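Side-chain contact in metal-dependent hydrolase (Lactobacillus plantarum, PDB 2F6K), which is a manganese-bound member of the amidohydrolase family and probably decarboxylates aminocarboxymuconate semialdehyde, a step of tryptophan breakdown: residues 182-185 with 186-190. Residues are numbered along the deposited sequence; the frame is centred on the assembly and turned at random.
Sequences MTFI and NMLKY
Phe184 and Leu188 meet one turn apart in an i to i+4 contact near the C-terminal end of helix 171-189, a mostly buried last stretch that also brings Thr183 against Met187. The aromatic ring is approached over one face by CG of Leu188, and its CE2 lies 3.9 Å from CD1 of Leu188. With CG of Phe184 swung opposite its own backbone N (chi1 177°), the ring leans along the helix toward that leucine. Were Leu188 cut back to an alanine, this ring face would probably lose its isobutyl cover and a gap would be likely to open toward Val232 and Phe193. One residue back, CG2 of Thr183 touches SE of Met187, a selenomethionine, at 4.1 Å, while OG1 of Thr183 hydrogen-bonds to the backbone O of Asp179.

In the amidohydrolase TIM barrel this helix follows strand 150-154 and precedes strand 200-203, one of the outer helices around the parallel barrel; helices 210-225 and 229-235 pack on the Phe184 and Leu188 flank. Alpha-helical hydrogen bonds run N to O from Asn186 to Met182, Met187 to Thr183 and Leu188 to Phe184. Straightest is Lys189 N to Ile185 O, 2.9 Å at 172°; Leu188 N makes a second, weak hydrogen bond to that same carbonyl. Tyr190 is the first residue to leave helical geometry, and NZ of Lys189 hydrogen-bonds to O of Ile167 of a second subunit.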
loop_
_atom_site.group_PDB
_atom_site.type_symbol
_atom_site.label_atom_id
_atom_site.label_comp_id
_atom_site.label_asym_id
_atom_site.label_seq_id
_atom_site.Cartn_x
_atom_site.Cartn_y
_atom_site.Cartn_z
HETATM N N MSE A 182 3.107 13.533 -9.400
HETATM C CA MSE A 182 3.422 12.196 -9.879
HETATM C C MSE A 182 2.831 11.993 -11.271
HETATM O O MSE A 182 3.476 11.406 -12.142
HETATM C CB MSE A 182 2.886 11.134 -8.913
HETATM C CG MSE A 182 3.522 11.172 -7.524
HETATM SE SE MSE A 182 3.083 9.602 -6.432
HETATM C CE MSE A 182 1.324 10.118 -5.816
ATOM N N THR A 183 1.621 12.508 -11.485
ATOM C CA THR A 183 0.960 12.365 -12.771
ATOM C C THR A 183 1.685 13.082 -13.910
ATOM O O THR A 183 1.799 12.536 -15.007
ATOM C CB THR A 183 -0.496 12.856 -12.707
ATOM O OG1 THR A 183 -1.208 12.102 -11.719
ATOM C CG2 THR A 183 -1.184 12.670 -14.061
ATOM N N PHE A 184 2.167 14.298 -13.660
ATOM C CA PHE A 184 2.888 15.052 -14.684
ATOM C C PHE A 184 4.123 14.278 -15.152
ATOM O O PHE A 184 4.397 14.175 -16.346
ATOM C CB PHE A 184 3.344 16.403 -14.133
ATOM C CG PHE A 184 4.157 17.212 -15.104
ATOM C CD1 PHE A 184 3.550 17.845 -16.183
ATOM C CD2 PHE A 184 5.522 17.368 -14.925
ATOM C CE1 PHE A 184 4.288 18.627 -17.064
ATOM C CE2 PHE A 184 6.276 18.154 -15.807
ATOM C CZ PHE A 184 5.654 18.782 -16.874
ATOM N N ILE A 185 4.873 13.746 -14.201
ATOM C CA ILE A 185 6.066 13.009 -14.533
ATOM C C ILE A 185 5.692 11.726 -15.274
ATOM O O ILE A 185 6.394 11.297 -16.190
ATOM C CB ILE A 185 6.860 12.695 -13.249
ATOM C CG1 ILE A 185 7.207 14.013 -12.548
ATOM C CG2 ILE A 185 8.113 11.898 -13.581
ATOM C CD1 ILE A 185 8.030 13.874 -11.282
ATOM N N ASN A 186 4.572 11.126 -14.888
ATOM C CA ASN A 186 4.126 9.901 -15.527
ATOM C C ASN A 186 3.909 10.219 -17.003
ATOM O O ASN A 186 4.250 9.432 -17.890
ATOM C CB ASN A 186 2.818 9.434 -14.889
ATOM C CG ASN A 186 2.457 8.015 -15.274
ATOM O OD1 ASN A 186 1.419 7.769 -15.883
ATOM N ND2 ASN A 186 3.315 7.070 -14.916
HETATM N N MSE A 187 3.347 11.394 -17.256
HETATM C CA MSE A 187 3.077 11.833 -18.609
HETATM C C MSE A 187 4.389 12.075 -19.362
HETATM O O MSE A 187 4.470 11.889 -20.574
HETATM C CB MSE A 187 2.208 13.084 -18.556
HETATM C CG MSE A 187 0.838 12.804 -17.962
HETATM SE SE MSE A 187 -0.232 14.383 -17.686
HETATM C CE MSE A 187 -1.018 14.605 -19.445
ATOM N N LEU A 188 5.425 12.481 -18.641
ATOM C CA LEU A 188 6.715 12.689 -19.277
ATOM C C LEU A 188 7.218 11.321 -19.720
ATOM O O LEU A 188 7.584 11.117 -20.870
ATOM C CB LEU A 188 7.712 13.301 -18.293
ATOM C CG LEU A 188 7.448 14.738 -17.850
ATOM C CD1 LEU A 188 8.554 15.186 -16.886
ATOM C CD2 LEU A 188 7.386 15.645 -19.076
ATOM N N LYS A 189 7.216 10.387 -18.777
ATOM C CA LYS A 189 7.670 9.027 -19.015
ATOM C C LYS A 189 7.047 8.395 -20.267
ATOM O O LYS A 189 7.733 7.724 -21.038
ATOM C CB LYS A 189 7.358 8.170 -17.788
ATOM C CG LYS A 189 7.712 6.688 -17.936
ATOM C CD LYS A 189 7.252 5.897 -16.711
ATOM C CE LYS A 189 7.376 4.389 -16.916
ATOM N NZ LYS A 189 8.788 3.987 -17.141
ATOM N N TYR A 190 5.753 8.613 -20.473
ATOM C CA TYR A 190 5.073 8.036 -21.625
ATOM C C TYR A 190 5.034 8.911 -22.879
ATOM O O TYR A 190 4.281 8.633 -23.808
ATOM C CB TYR A 190 3.661 7.615 -21.220
ATOM C CG TYR A 190 3.662 6.403 -20.313
ATOM C CD1 TYR A 190 4.195 5.189 -20.753
ATOM C CD2 TYR A 190 3.161 6.472 -19.007
ATOM C CE1 TYR A 190 4.233 4.072 -19.919
ATOM C CE2 TYR A 190 3.196 5.357 -18.158
ATOM C CZ TYR A 190 3.735 4.160 -18.623
ATOM O OH TYR A 190 3.800 3.057 -17.800
#